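Local atomic coordinates of afifavidin (Afifella pfennigii, PDB entry 6HDV), a protein that binds biotin and 2-iminobiotin tightly without a covalent bond, though what it does in the bacterium is not known. Residues Phe72-Asp77 with Thr87-Phe92; Asn25-Thr30 with Asn48-Gly53; Ser21-Gln26 with Phe125-Lys130. All coordinates share one frame; numbering follows the deposited sequence.

Contact 1. Residues Phe72-Asp77 with Thr87-Phe92; sequences FTVAWD and TSWTGF
Phe72 and Trp89 exchange two backbone hydrogen bonds, Phe72 N to Trp89 O at 2.8 Å and Trp89 N to Phe72 O at 2.9 Å. Two residues along, Val74 and Thr87 repeat the exchange, with Val74 N 2.9 Å from Thr87 O and Thr87 N 3.1 Å from Val74 O. Thr73 and Ser88 form the non-hydrogen-bonded pair between them, completing a regular antiparallel ladder. At the bend that ends this run of strand, Trp76 occupies the centre of an inverse gamma turn and sends the indole N-H almost straight to the Thr87 hydroxyl, NE1 to OG1 2.9 Å. The oxygen lies at the edge of the indole and in its plane, although the placing of this oxygen is somewhat doubtful.

On the face that carries Phe72, Val74, Thr87 and Trp89, the Phe72 ring and the Trp89 indole are nearly parallel (planes 20° apart) but displaced so that little of one ring lies over the other, and Trp89 CB sits over the phenyl face. A chi1 of 52°, with CG between the backbone N and the carbonyl carbon, turns the Phe72 ring to its partner. Thr87 CG2, from the same strand, lies over the rim of one indole face. Val74 CG2 reaches Trp89 CZ3 at 3.4 Å. The two tryptophan side chains cross at about a right angle, Trp76 CZ2 coming to the edge of the Trp89 ring, 3.9 Å from CH2.

Trp89 NE1 is hydrogen-bonded to Asp123, which, like Thr87, is a probable biotin-binding residue. On the other face of the sheet, with Thr73, Ser88 OG is hydrogen-bonded to Thr90 OG1 of the second subunit. These are adjacent strands of the avidin beta-barrel, with Trp89 and Thr87 on the face toward the probable biotin site; Phe72 and Val74 pack on Leu61 of strand 58-66, while Trp76 and Thr87 touch Leu108 of strand 99-111.

Contact 2. Residues Asn25-Thr30 with Asn48-Gly53; sequences NQDGST and NAPGFG
The side chain of Asp27 lies over the start of the 48-53 loop, its carboxylate straddling Ala49 and Pro50. OD2 of Asp27 comes to 3.6 Å from Ala49 CB, and OD1 is 4.1 Å from Pro50 CD, so the touch is of carboxylate oxygens on aliphatic carbons. Deeper in, Ser29 OG accepts the backbone N-H of Asn48 at 2.7 Å (N-H...O 161°). A chi1 of -62° sets this hydroxyl beside the backbone N of Ser29, facing Asn48. Replacing Ser29 with an alanine would probably leave the Asn48 amide without this acceptor and the two loops joined mainly by weaker contacts. One of these is the bond from Asn48 ND2 to Gly28 O, weak at 3.4 Å; a water bound to Thr30 OG1 also takes a weak bond from ND2.

Both segments lie in loops of the avidin barrel and each contains a turn: type I from Asn25 to Gly28, type II from Ala49 to Phe52. The second loop, between the third and fourth strands, corresponds to the one that closes over biotin in streptavidin. In the first, Asn25 OD1 accepts from Asp27 N at 2.8 Å, making an Asx turn, with the donor 39° out of the carbonyl plane. As in other avidins, Asn25, Ser29 and Tyr45 probably grip the ureido oxygen of biotin. Asn47 OD1 accepts a hydrogen bond from Ala49 N.

Contact 3. Residues Ser21-Gln26 with Phe125-Lys130; sequences SSWVNQ and FTLVNK
Leu127 lies over one face of the Trp23 indole, with CD1 3.8 Å from the centroid of the six-membered ring. CB of Leu127 lies over the same face, 3.6 Å from CZ3. Leu127 holds CG anti to its own backbone N (chi1 175°), which carries CD1 over the indole. The rotation of the indole is restrained at its pyrrole N-H, where NE1 donates to Ser21 OG at 2.8 Å, the oxygen lying somewhat out of the indole plane.

Further along, Phe125 and Asn25 lie side by side and point the same way. Asn25 CB sits over the phenyl face, toward its rim and 3.7 Å from CD1, while the amide plane is turned 43° from the ring. The opposite face of the sheet carries Ser22, Val24, Thr126 and Val128; there Val24 CG1 meets Val128 CG2 at 3.7 Å.

Behind these side chains runs a twisted antiparallel ladder, its strand directions 136° apart, that closes the avidin barrel by joining its first and last strands. Val24 and Thr126 bond in both directions, Thr126 N to Val24 O at 2.7 Å being the shorter bond. Val128 N donates to Ser22 O, but the return bond is replaced by a water that accepts from Ser22 N at 2.6 Å and donates to Val128 O.

Outside the ladder, Ser22 OG bonds to Thr80 of the third subunit, and Lys130 NZ forms a salt bridge with Asp77 of that subunit. Side-chain contacts between the strands are thus mainly apolar on both faces, with Phe125 packed on CB of Asn25, a likely biotin ligand. The polar groups between the strands are satisfied by the backbone bonds and by the water, which serves where the direct return bond from Ser22 N is missing.

In the fold
Contacts 1 and 3 pair strands of one eight-stranded antiparallel barrel, and contact 2 joins two of its loops. Contact 3 links the first and last strands and spans nearly the whole chain; contact 2 starts from the same segment, sharing Asn25 and Gln26, and closes before contact 1, between strands 69-77 and 85-96, begins. Their centres are about 14 Å (1 and 2), 16 Å (1 and 3) and 13 Å (2 and 3) apart, yet each pair touches: Trp76 on Phe52, Trp89 on Phe125, and Val24 on Ser29. Each holds a probable biotin-binding residue, so barrel wall, closure and loops meet around the site. Contact 1 borders the second subunit and, through Asp77, the third, which contacts 2 and 3 also touch.

Contact 1. Residues Phe72-Asp77 with Thr87-Phe92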
loop_
_atom_site.group_PDB
_atom_site.type_symbol
_atom_site.label_atom_id
_atom_site.label_comp_id
_atom_site.label_asym_id
_atom_site.label_seq_id
_atom_site.Cartn_x
_atom_site.Cartn_y
_atom_site.Cartn_z
ATOM N N PHE A 72 25.456 -0.169 3.906
ATOM C CA PHE A 72 24.416 0.851 3.671
ATOM C C PHE A 72 24.938 2.055 2.892
ATOM O O PHE A 72 26.118 2.398 2.953
ATOM C CB PHE A 72 23.783 1.304 4.971
ATOM C CG PHE A 72 24.725 1.758 6.051
ATOM C CD1 PHE A 72 25.057 3.092 6.176
ATOM C CD2 PHE A 72 25.199 0.873 7.001
ATOM C CE1 PHE A 72 25.905 3.526 7.183
ATOM C CE2 PHE A 72 26.003 1.313 8.037
ATOM C CZ PHE A 72 26.345 2.647 8.137
ATOM N N THR A 73 24.064 2.691 2.119
ATOM C CA THR A 73 24.516 3.871 1.518
ATOM C C THR A 73 23.677 5.100 1.896
ATOM O O THR A 73 22.469 5.029 2.217
ATOM C CB THR A 73 24.836 3.646 0.041
ATOM O OG1 THR A 73 24.097 4.477 -0.834
ATOM C CG2 THR A 73 24.702 2.217 -0.378
ATOM N N VAL A 74 24.387 6.245 1.846
ATOM C CA VAL A 74 23.822 7.539 1.966
ATOM C C VAL A 74 24.140 8.381 0.731
ATOM O O VAL A 74 25.287 8.635 0.445
ATOM C CB VAL A 74 24.360 8.236 3.205
ATOM C CG1 VAL A 74 23.860 9.664 3.285
ATOM C CG2 VAL A 74 23.994 7.463 4.438
ATOM N N ALA A 75 23.085 8.855 0.061
ATOM C CA ALA A 75 23.212 9.902 -0.938
ATOM C C ALA A 75 23.185 11.252 -0.227
ATOM O O ALA A 75 22.276 11.419 0.600
ATOM C CB ALA A 75 22.057 9.835 -1.878
ATOM N N TRP A 76 24.106 12.181 -0.580
ATOM C CA TRP A 76 24.278 13.465 0.162
ATOM C C TRP A 76 23.387 14.514 -0.490
ATOM O O TRP A 76 23.875 15.516 -1.015
ATOM C CB TRP A 76 25.745 13.900 0.223
ATOM C CG TRP A 76 26.568 12.929 0.996
ATOM C CD1 TRP A 76 27.545 12.116 0.507
ATOM C CD2 TRP A 76 26.403 12.586 2.374
ATOM N NE1 TRP A 76 27.978 11.273 1.488
ATOM C CE2 TRP A 76 27.298 11.540 2.645
ATOM C CE3 TRP A 76 25.588 13.053 3.405
ATOM C CZ2 TRP A 76 27.436 10.984 3.909
ATOM C CZ3 TRP A 76 25.717 12.490 4.661
ATOM C CH2 TRP A 76 26.617 11.448 4.897
ATOM N N ASP A 77 22.088 14.185 -0.513
ATOM C CA ASP A 77 21.024 15.006 -0.990
ATOM C C ASP A 77 19.882 14.998 0.042
ATOM O O ASP A 77 19.381 13.901 0.389
ATOM C CB ASP A 77 20.485 14.488 -2.319
ATOM C CG ASP A 77 19.413 15.425 -2.845
ATOM O OD1 ASP A 77 19.717 16.611 -2.968
ATOM O OD2 ASP A 77 18.300 14.974 -3.090
ATOM N N THR A 87 28.142 7.867 -0.349
ATOM C CA THR A 87 29.006 7.087 0.461
ATOM C C THR A 87 28.314 5.755 0.803
ATOM O O THR A 87 27.086 5.715 1.073
ATOM C CB THR A 87 29.296 7.824 1.779
ATOM O OG1 THR A 87 29.889 9.078 1.472
ATOM C CG2 THR A 87 30.163 7.021 2.726
ATOM N N SER A 88 29.095 4.670 0.840
ATOM C CA SER A 88 28.593 3.412 1.335
ATOM C C SER A 88 29.565 2.914 2.376
ATOM O O SER A 88 30.736 3.076 2.216
ATOM C CB SER A 88 28.368 2.335 0.258
ATOM O OG SER A 88 27.687 2.827 -0.903
ATOM N N TRP A 89 29.013 2.333 3.437
ATOM C CA TRP A 89 29.707 1.705 4.527
ATOM C C TRP A 89 29.445 0.201 4.438
ATOM O O TRP A 89 28.277 -0.227 4.186
ATOM C CB TRP A 89 29.144 2.202 5.863
ATOM C CG TRP A 89 29.407 3.620 6.240
ATOM C CD1 TRP A 89 30.309 4.049 7.167
ATOM C CD2 TRP A 89 28.707 4.796 5.802
ATOM N NE1 TRP A 89 30.256 5.403 7.309
ATOM C CE2 TRP A 89 29.279 5.894 6.487
ATOM C CE3 TRP A 89 27.624 5.032 4.952
ATOM C CZ2 TRP A 89 28.825 7.208 6.318
ATOM C CZ3 TRP A 89 27.193 6.329 4.781
ATOM C CH2 TRP A 89 27.792 7.398 5.444
ATOM N N THR A 90 30.477 -0.599 4.738
ATOM C CA THR A 90 30.314 -2.025 4.892
ATOM C C THR A 90 31.112 -2.518 6.090
ATOM O O THR A 90 32.240 -2.060 6.355
ATOM C CB THR A 90 30.806 -2.708 3.630
ATOM O OG1 THR A 90 30.417 -1.920 2.497
ATOM C CG2 THR A 90 30.360 -4.156 3.584
ATOM N N GLY A 91 30.562 -3.454 6.845
ATOM C CA GLY A 91 31.274 -3.753 8.088
ATOM C C GLY A 91 30.567 -4.790 8.898
ATOM O O GLY A 91 29.716 -5.467 8.366
ATOM N N PHE A 92 30.986 -4.951 10.154
ATOM C CA PHE A 92 30.480 -6.023 10.995
ATOM C C PHE A 92 30.338 -5.532 12.418
ATOM O O PHE A 92 31.058 -4.654 12.847
ATOM C CB PHE A 92 31.388 -7.262 11.045
ATOM C CG PHE A 92 32.837 -6.978 11.308
ATOM C CD1 PHE A 92 33.663 -6.538 10.285
ATOM C CD2 PHE A 92 33.355 -7.078 12.577
ATOM C CE1 PHE A 92 34.998 -6.238 10.533
ATOM C CE2 PHE A 92 34.684 -6.765 12.822
ATOM C CZ PHE A 92 35.517 -6.367 11.802
#

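Contact 2. Residues Asn25-Thr30 with Asn48-Gly53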
loop_
_atom_site.group_PDB
_atom_site.type_symbol
_atom_site.label_atom_id
_atom_site.label_comp_id
_atom_site.label_asym_id
_atom_site.label_seq_id
_atom_site.Cartn_x
_atom_site.Cartn_y
_atom_site.Cartn_z
ATOM N N ASN A 25 29.857 7.492 15.879
ATOM C CA ASN A 25 31.166 7.096 15.470
ATOM C C ASN A 25 32.212 8.012 16.128
ATOM O O ASN A 25 31.890 8.867 16.972
ATOM C CB ASN A 25 31.245 7.009 13.941
ATOM C CG ASN A 25 31.322 8.327 13.203
ATOM O OD1 ASN A 25 31.601 9.360 13.773
ATOM N ND2 ASN A 25 31.158 8.284 11.898
ATOM N N GLN A 26 33.473 7.811 15.732
ATOM C CA GLN A 26 34.597 8.426 16.377
ATOM C C GLN A 26 34.516 9.941 16.170
ATOM O O GLN A 26 35.079 10.637 16.936
ATOM C CB GLN A 26 35.945 7.830 15.906
ATOM C CG GLN A 26 36.314 8.137 14.458
ATOM C CD GLN A 26 35.392 7.535 13.419
ATOM O OE1 GLN A 26 34.730 6.522 13.655
ATOM N NE2 GLN A 26 35.351 8.152 12.238
ATOM N N ASP A 27 33.879 10.417 15.095
ATOM C CA ASP A 27 33.873 11.830 14.739
ATOM C C ASP A 27 32.643 12.534 15.347
ATOM O O ASP A 27 32.372 13.729 15.059
ATOM C CB ASP A 27 33.756 12.031 13.225
ATOM C CG ASP A 27 34.906 11.534 12.355
ATOM O OD1 ASP A 27 36.056 11.634 12.822
ATOM O OD2 ASP A 27 34.629 11.064 11.184
ATOM N N GLY A 28 31.828 11.779 16.091
ATOM C CA GLY A 28 30.564 12.275 16.593
ATOM C C GLY A 28 29.441 12.223 15.578
ATOM O O GLY A 28 28.366 12.651 15.903
ATOM N N SER A 29 29.666 11.691 14.368
ATOM C CA SER A 29 28.573 11.484 13.421
ATOM C C SER A 29 27.594 10.501 14.048
ATOM O O SER A 29 27.966 9.724 14.897
ATOM C CB SER A 29 29.042 11.002 12.092
ATOM O OG SER A 29 29.894 11.956 11.464
ATOM N N THR A 30 26.312 10.628 13.715
ATOM C CA THR A 30 25.253 9.818 14.354
ATOM C C THR A 30 24.380 9.212 13.282
ATOM O O THR A 30 24.282 9.725 12.206
ATOM C CB THR A 30 24.344 10.618 15.297
ATOM O OG1 THR A 30 23.768 11.695 14.575
ATOM C CG2 THR A 30 25.113 11.210 16.452
ATOM N N ASN A 48 28.986 14.504 11.219
ATOM C CA ASN A 48 29.699 15.585 11.961
ATOM C C ASN A 48 31.211 15.487 11.752
ATOM O O ASN A 48 31.961 15.846 12.610
ATOM C CB ASN A 48 29.265 15.640 13.425
ATOM C CG ASN A 48 27.795 16.002 13.514
ATOM O OD1 ASN A 48 27.369 17.021 12.980
ATOM N ND2 ASN A 48 26.980 15.136 14.095
ATOM N N ALA A 49 31.623 15.027 10.571
ATOM C CA ALA A 49 32.996 14.750 10.283
ATOM C C ALA A 49 33.718 16.036 9.891
ATOM O O ALA A 49 33.294 16.774 8.999
ATOM C CB ALA A 49 33.096 13.708 9.191
ATOM N N PRO A 50 34.885 16.336 10.490
ATOM C CA PRO A 50 35.549 17.596 10.195
ATOM C C PRO A 50 35.896 17.670 8.707
ATOM O O PRO A 50 36.396 16.694 8.169
ATOM C CB PRO A 50 36.785 17.539 11.112
ATOM C CG PRO A 50 36.351 16.625 12.240
ATOM C CD PRO A 50 35.605 15.536 11.492
ATOM N N GLY A 51 35.597 18.809 8.070
ATOM C CA GLY A 51 36.025 19.034 6.669
ATOM C C GLY A 51 34.960 18.609 5.651
ATOM O O GLY A 51 35.063 18.898 4.454
ATOM N N PHE A 52 33.909 17.941 6.125
ATOM C CA PHE A 52 32.827 17.464 5.272
ATOM C C PHE A 52 31.766 18.568 5.128
ATOM O O PHE A 52 31.393 19.209 6.112
ATOM C CB PHE A 52 32.274 16.164 5.866
ATOM C CG PHE A 52 31.274 15.441 4.996
ATOM C CD1 PHE A 52 31.694 14.569 4.007
ATOM C CD2 PHE A 52 29.912 15.652 5.161
ATOM C CE1 PHE A 52 30.773 13.957 3.179
ATOM C CE2 PHE A 52 29.001 15.035 4.328
ATOM C CZ PHE A 52 29.435 14.197 3.337
ATOM N N GLY A 53 31.287 18.768 3.893
ATOM C CA GLY A 53 30.370 19.858 3.475
ATOM C C GLY A 53 28.880 19.681 3.818
ATOM O O GLY A 53 28.131 20.644 3.747
HETATM O O HOH W 1 24.326 14.199 15.203
#

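Contact 3. Residues Ser21-Gln26 with Phe125-Lys130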
loop_
_atom_site.group_PDB
_atom_site.type_symbol
_atom_site.label_atom_id
_atom_site.label_comp_id
_atom_site.label_asym_id
_atom_site.label_seq_id
_atom_site.Cartn_x
_atom_site.Cartn_y
_atom_site.Cartn_z
ATOM N N SER A 21 17.730 1.542 16.438
ATOM C CA SER A 21 18.940 1.649 17.272
ATOM C C SER A 21 19.729 2.898 16.871
ATOM O O SER A 21 19.774 3.246 15.687
ATOM C CB SER A 21 19.795 0.395 17.169
ATOM O OG SER A 21 20.176 0.126 15.817
ATOM N N SER A 22 20.306 3.552 17.879
ATOM C CA SER A 22 21.016 4.791 17.752
ATOM C C SER A 22 22.525 4.539 17.895
ATOM O O SER A 22 22.954 3.764 18.780
ATOM C CB SER A 22 20.515 5.759 18.803
ATOM O OG SER A 22 21.058 7.050 18.606
ATOM N N TRP A 23 23.324 5.241 17.072
ATOM C CA TRP A 23 24.767 5.013 16.967
ATOM C C TRP A 23 25.511 6.329 16.794
ATOM O O TRP A 23 25.004 7.209 16.127
ATOM C CB TRP A 23 25.114 4.124 15.755
ATOM C CG TRP A 23 24.324 2.867 15.685
ATOM C CD1 TRP A 23 23.044 2.726 15.230
ATOM C CD2 TRP A 23 24.758 1.566 16.112
ATOM N NE1 TRP A 23 22.644 1.428 15.374
ATOM C CE2 TRP A 23 23.672 0.688 15.907
ATOM C CE3 TRP A 23 25.936 1.054 16.656
ATOM C CZ2 TRP A 23 23.742 -0.666 16.240
ATOM C CZ3 TRP A 23 26.007 -0.290 16.957
ATOM C CH2 TRP A 23 24.919 -1.136 16.762
ATOM N N VAL A 24 26.786 6.313 17.215
ATOM C CA VAL A 24 27.726 7.403 17.075
ATOM C C VAL A 24 29.126 6.811 16.765
ATOM O O VAL A 24 29.560 5.801 17.325
ATOM C CB VAL A 24 27.720 8.293 18.350
ATOM C CG1 VAL A 24 28.200 7.573 19.606
ATOM C CG2 VAL A 24 28.525 9.570 18.193
ATOM N N ASN A 25 29.857 7.492 15.879
ATOM C CA ASN A 25 31.166 7.096 15.470
ATOM C C ASN A 25 32.212 8.012 16.128
ATOM O O ASN A 25 31.890 8.867 16.972
ATOM C CB ASN A 25 31.245 7.009 13.941
ATOM C CG ASN A 25 31.322 8.327 13.203
ATOM O OD1 ASN A 25 31.601 9.360 13.773
ATOM N ND2 ASN A 25 31.158 8.284 11.898
ATOM N N GLN A 26 33.473 7.811 15.732
ATOM C CA GLN A 26 34.597 8.426 16.377
ATOM C C GLN A 26 34.516 9.941 16.170
ATOM O O GLN A 26 35.079 10.637 16.936
ATOM C CB GLN A 26 35.945 7.830 15.906
ATOM C CG GLN A 26 36.314 8.137 14.458
ATOM C CD GLN A 26 35.392 7.535 13.419
ATOM O OE1 GLN A 26 34.730 6.522 13.655
ATOM N NE2 GLN A 26 35.351 8.152 12.238
ATOM N N PHE A 125 31.420 2.691 14.733
ATOM C CA PHE A 125 30.195 3.091 15.359
ATOM C C PHE A 125 30.009 2.389 16.691
ATOM O O PHE A 125 30.410 1.260 16.826
ATOM C CB PHE A 125 29.036 2.694 14.468
ATOM C CG PHE A 125 29.014 3.515 13.214
ATOM C CD1 PHE A 125 28.405 4.754 13.192
ATOM C CD2 PHE A 125 29.635 3.043 12.081
ATOM C CE1 PHE A 125 28.393 5.513 12.038
ATOM C CE2 PHE A 125 29.648 3.809 10.935
ATOM C CZ PHE A 125 29.031 5.047 10.917
ATOM N N THR A 126 29.447 3.094 17.665
ATOM C CA THR A 126 29.171 2.484 18.917
ATOM C C THR A 126 27.701 2.769 19.224
ATOM O O THR A 126 27.178 3.849 18.940
ATOM C CB THR A 126 30.166 2.899 20.016
ATOM O OG1 THR A 126 29.476 3.894 20.742
ATOM C CG2 THR A 126 31.512 3.437 19.556
ATOM N N LEU A 127 27.043 1.761 19.786
ATOM C CA LEU A 127 25.646 1.789 20.050
ATOM C C LEU A 127 25.356 2.742 21.207
ATOM O O LEU A 127 26.035 2.707 22.198
ATOM C CB LEU A 127 25.214 0.385 20.447
ATOM C CG LEU A 127 23.761 0.277 20.883
ATOM C CD1 LEU A 127 22.841 0.509 19.689
ATOM C CD2 LEU A 127 23.505 -1.062 21.568
ATOM N N VAL A 128 24.292 3.534 21.072
ATOM C CA VAL A 128 23.874 4.464 22.123
ATOM C C VAL A 128 22.551 3.952 22.684
ATOM O O VAL A 128 21.619 3.739 21.947
ATOM C CB VAL A 128 23.729 5.888 21.560
ATOM C CG1 VAL A 128 23.152 6.863 22.564
ATOM C CG2 VAL A 128 25.049 6.404 21.045
ATOM N N ASN A 129 22.510 3.745 23.994
ATOM C CA ASN A 129 21.325 3.292 24.663
ATOM C C ASN A 129 20.375 4.470 24.788
ATOM O O ASN A 129 20.780 5.478 25.355
ATOM C CB ASN A 129 21.599 2.783 26.079
ATOM C CG ASN A 129 22.340 1.464 26.100
ATOM O OD1 ASN A 129 22.199 0.623 25.203
ATOM N ND2 ASN A 129 23.156 1.296 27.123
ATOM N N LYS A 130 19.145 4.268 24.301
ATOM C CA LYS A 130 18.084 5.267 24.294
ATOM C C LYS A 130 17.941 5.854 25.711
ATOM O O LYS A 130 17.642 5.098 26.640
ATOM C CB LYS A 130 16.786 4.630 23.788
ATOM C CG LYS A 130 15.558 5.532 23.794
ATOM C CD LYS A 130 14.237 4.778 23.800
ATOM C CE LYS A 130 13.505 4.751 22.476
ATOM N NZ LYS A 130 12.347 5.666 22.491
HETATM O O HOH W 2 19.706 2.767 20.238
#